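Side-chain contacts in CT263 (Chlamydia trachomatis, PDB 4QAS), which probably hydrolyses the N-glycosidic bond of a futalosine-type nucleoside in menaquinone synthesis, as a nucleosidase of the MTAN family: residues K177-K180 with V181-S184; P193-S196 with S197-V201. The protein carries 1 engineered substitution. One frame throughout, in Å; residues are numbered along the deposited sequence. Where two conformers were deposited one is given.

Contact 1 (K177-K180 with V181-S184); sequences KNNK and VKLS. With SO4 (sulfate ion), chain C.
Asn-179 and Lys-182, three residues apart at the first turn of the helix, run side by side, their side chains pointing the same way. Lys-182 leaves its CA with CG beside the backbone N (chi1 -78°) and then stays fully extended, which carries CD past Asn-179 OD1 at 3.7 Å and takes the ammonium group beyond the amide. A single water joins the two polar ends: it donates to Asn-179 OD1 over 2.6 Å and accepts from Lys-182 NZ over 2.7 Å. The same NZ donates a longer bond, 3.3 Å, to O3 of a sulfate ion, probably from the crystallisation liquor, which is also held by Glu-41 N of the second subunit. Leu-183 is buried; its CG lies 3.2 Å from Asn-179 O, while its N bonds that oxygen at 2.9 Å, nearly in line with the C=O. Ser-184 N makes the next four-residue bond, to Lys-180 O, and its OG turns to helix 16-25, bonded to Arg-21 N and Glu-18 O. Asn-179 occupies the N-cap position of helix 180-197, but its ND2 turns back to Phe-175 O and the side chain makes no capping bond, at a tight break between two consecutive helices.

Contact 2 (P193-S196 with S197-V201); sequences PIYS and SFIDV
With chi1 at -61°, Ser-197 keeps OG beside its own backbone N, and in the conformer given both groups reach back to the carbonyl oxygen of Pro-193. The hydroxyl donates to Pro-193 O over 2.8 Å and the amide N over 3.0 Å, from opposite faces of the carbonyl plane. The amide lies well out of that plane and its N-H is bent (142°); it also makes a weak bond to Ile-194 O. Phe-198 has CG beside its backbone N as well (chi1 -73°), and this lays the ring alongside Ile-194, both side chains pointing the same way. The ring offers its edge: Ile-194 CG2 sits in the ring plane, 4.0 Å from CE2, and Ile-194 O approaches the same edge at 3.2 Å from CD2. Phe-7 stacks on this ring. One residue on, Ile-199 reaches with CD1 to the end of the Tyr-195 ring, 3.6 Å from CZ in the Tyr-195 conformer given, the two side chains meeting at a slant. Tyr-195 is itself buried, edge-to-face with Phe-26 and packed on Glu-189 of the second subunit. Along the backbone, Phe-198 N bonds Tyr-195 O and Ile-199 N bonds Ser-196 O at 3.2 Å. After the four-residue bond from Ser-197 to Pro-193, these three-residue bonds take over, so the last turn tightens. Chemically, in this conformer the Ser-197 hydroxyl gives Pro-193 O a second donor where the four-residue ladder ends, while apolar contacts hold the departing Phe-198 and Ile-199 against the final turn.

In the fold
Contact 1 and contact 2 mark the two ends of helix 180-197: contact 1 spans the break between helix 173-178 and the start of helix 180-197, and residues 193-201 form its finish and the C-terminal tail. They come in series along the chain, with centres 27 Å apart and nearest atoms about 11 Å apart, so they do not touch and are joined by the helix between them. The first end packs against strands 71-80 and 158-167 of the mixed sheet and against helix 16-25; at contact 2 the tail bonds to Asn-42, between strands 36-40 and 43-49. Each end also meets the second subunit, through Val-181 on its Pro-27 and Tyr-195 on its Glu-189, so the C-terminal helix borders the dimer interface at both ends.

Contact 1 (K177-K180 with V181-S184)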
# COMPACT_ATOMS: atom_id res chain seq x y z
N LYS A 177 5.92 19.95 -9.99
CA LYS A 177 5.74 20.73 -8.77
C LYS A 177 4.40 20.45 -8.11
O LYS A 177 4.31 20.43 -6.88
CB LYS A 177 5.86 22.21 -9.12
CG LYS A 177 5.52 23.15 -7.97
CD LYS A 177 5.56 24.61 -8.40
CE LYS A 177 5.37 25.54 -7.21
NZ LYS A 177 5.55 26.97 -7.60
N ASN A 178 3.35 20.24 -8.91
CA ASN A 178 1.99 20.20 -8.40
C ASN A 178 1.45 18.80 -8.17
O ASN A 178 0.33 18.66 -7.66
CB ASN A 178 1.05 20.92 -9.37
CG ASN A 178 1.30 22.40 -9.44
OD1 ASN A 178 1.71 23.02 -8.46
ND2 ASN A 178 1.07 22.98 -10.61
N ASN A 179 2.20 17.76 -8.52
CA ASN A 179 1.68 16.40 -8.46
C ASN A 179 2.53 15.45 -7.62
O ASN A 179 2.45 14.23 -7.79
CB ASN A 179 1.45 15.87 -9.88
CG ASN A 179 0.25 16.50 -10.52
OD1 ASN A 179 -0.88 16.08 -10.28
ND2 ASN A 179 0.48 17.55 -11.30
N LYS A 180 3.33 15.97 -6.71
CA LYS A 180 4.24 15.11 -5.97
C LYS A 180 3.53 14.06 -5.12
O LYS A 180 4.01 12.93 -5.03
CB LYS A 180 5.21 15.91 -5.13
CG LYS A 180 6.20 16.68 -6.00
CD LYS A 180 7.26 17.39 -5.20
CE LYS A 180 8.13 18.23 -6.12
NZ LYS A 180 8.76 19.38 -5.43
N VAL A 181 2.36 14.36 -4.57
CA VAL A 181 1.65 13.35 -3.78
C VAL A 181 1.16 12.22 -4.68
O VAL A 181 1.37 11.04 -4.37
CB VAL A 181 0.51 13.99 -2.96
CG1 VAL A 181 -0.36 12.90 -2.30
CG2 VAL A 181 1.10 14.88 -1.87
N LYS A 182 0.50 12.55 -5.81
CA LYS A 182 0.03 11.53 -6.73
C LYS A 182 1.18 10.67 -7.22
O LYS A 182 1.06 9.45 -7.35
CB LYS A 182 -0.66 12.18 -7.95
CG LYS A 182 -2.08 12.65 -7.70
CD LYS A 182 -2.70 13.15 -9.00
CE LYS A 182 -4.05 13.77 -8.76
NZ LYS A 182 -4.60 14.36 -10.00
N LEU A 183 2.30 11.31 -7.54
CA LEU A 183 3.44 10.58 -8.07
C LEU A 183 4.02 9.64 -7.01
O LEU A 183 4.34 8.49 -7.29
CB LEU A 183 4.48 11.57 -8.59
CG LEU A 183 4.08 12.34 -9.84
CD1 LEU A 183 4.96 13.59 -9.94
CD2 LEU A 183 4.20 11.42 -11.02
N SER A 184 4.18 10.13 -5.79
CA SER A 184 4.69 9.31 -4.70
C SER A 184 3.75 8.14 -4.42
O SER A 184 4.20 7.03 -4.12
CB SER A 184 4.85 10.20 -3.49
OG SER A 184 5.38 9.51 -2.36
S SO4 C . -5.87 10.92 -11.37
O1 SO4 C . -6.02 9.69 -12.16
O2 SO4 C . -5.16 10.61 -10.14
O3 SO4 C . -5.10 11.91 -12.13
O4 SO4 C . -7.19 11.47 -11.07
O HOH W 1 0.95 16.96 -4.69
O HOH W 2 -3.03 15.75 -11.76

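Contact 2 (P193-S196 with S197-V201)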
# COMPACT_ATOMS: atom_id res chain seq x y z
N PRO A 193 3.27 -4.86 -4.08
CA PRO A 193 3.26 -6.27 -4.49
C PRO A 193 4.63 -6.91 -4.52
O PRO A 193 4.74 -8.14 -4.37
CB PRO A 193 2.60 -6.24 -5.88
CG PRO A 193 2.74 -4.85 -6.35
CD PRO A 193 2.69 -3.97 -5.10
N ILE A 194 5.69 -6.12 -4.67
CA ILE A 194 7.04 -6.67 -4.58
C ILE A 194 7.31 -7.13 -3.15
O ILE A 194 7.73 -8.27 -2.92
CB ILE A 194 8.09 -5.65 -5.03
CG1 ILE A 194 7.72 -5.07 -6.40
CG2 ILE A 194 9.46 -6.36 -5.06
CD1 ILE A 194 8.61 -3.91 -6.80
N TYR A 195 7.09 -6.23 -2.18
CA TYR A 195 7.22 -6.62 -0.78
C TYR A 195 6.41 -7.87 -0.48
O TYR A 195 6.89 -8.81 0.16
CB TYR A 195 6.78 -5.45 0.11
CG TYR A 195 6.11 -5.88 1.39
CD1 TYR A 195 6.85 -6.27 2.50
CD2 TYR A 195 4.72 -5.91 1.48
CE1 TYR A 195 6.22 -6.68 3.68
CE2 TYR A 195 4.09 -6.31 2.64
CZ TYR A 195 4.84 -6.70 3.74
OH TYR A 195 4.19 -7.08 4.88
N SER A 196 5.16 -7.90 -0.95
CA SER A 196 4.28 -9.01 -0.67
C SER A 196 4.84 -10.33 -1.21
O SER A 196 4.70 -11.37 -0.57
CB SER A 196 2.91 -8.70 -1.28
OG SER A 196 1.96 -9.63 -0.84
N SER A 197 5.48 -10.28 -2.37
CA SER A 197 6.02 -11.49 -2.98
C SER A 197 7.08 -12.17 -2.12
O SER A 197 7.29 -13.38 -2.25
CB SER A 197 6.64 -11.15 -4.34
OG SER A 197 5.68 -10.61 -5.23
N PHE A 198 7.76 -11.42 -1.26
CA PHE A 198 8.86 -11.98 -0.47
C PHE A 198 8.45 -12.41 0.93
O PHE A 198 9.32 -12.83 1.71
CB PHE A 198 10.02 -10.99 -0.42
CG PHE A 198 10.76 -10.88 -1.71
CD1 PHE A 198 11.69 -11.84 -2.08
CD2 PHE A 198 10.50 -9.84 -2.58
CE1 PHE A 198 12.37 -11.73 -3.31
CE2 PHE A 198 11.18 -9.72 -3.79
CZ PHE A 198 12.11 -10.69 -4.15
N ILE A 199 7.17 -12.35 1.25
CA ILE A 199 6.69 -12.91 2.51
C ILE A 199 6.66 -14.43 2.35
O ILE A 199 5.99 -14.97 1.47
CB ILE A 199 5.29 -12.35 2.83
CG1 ILE A 199 5.41 -10.89 3.27
CG2 ILE A 199 4.61 -13.16 3.91
CD1 ILE A 199 4.07 -10.19 3.42
N ASP A 200 7.40 -15.13 3.20
CA ASP A 200 7.52 -16.58 3.14
C ASP A 200 6.81 -17.16 4.36
O ASP A 200 7.40 -17.30 5.43
CB ASP A 200 8.98 -17.01 3.10
CG ASP A 200 9.16 -18.51 3.05
OD1 ASP A 200 8.28 -19.20 2.49
OD2 ASP A 200 10.18 -19.01 3.57
N VAL A 201 5.53 -17.48 4.19
CA VAL A 201 4.74 -18.16 5.22
C VAL A 201 4.53 -19.62 4.81
O VAL A 201 4.97 -20.05 3.75
CB VAL A 201 3.37 -17.48 5.43
CG1 VAL A 201 2.54 -18.23 6.46
CG2 VAL A 201 3.57 -16.03 5.85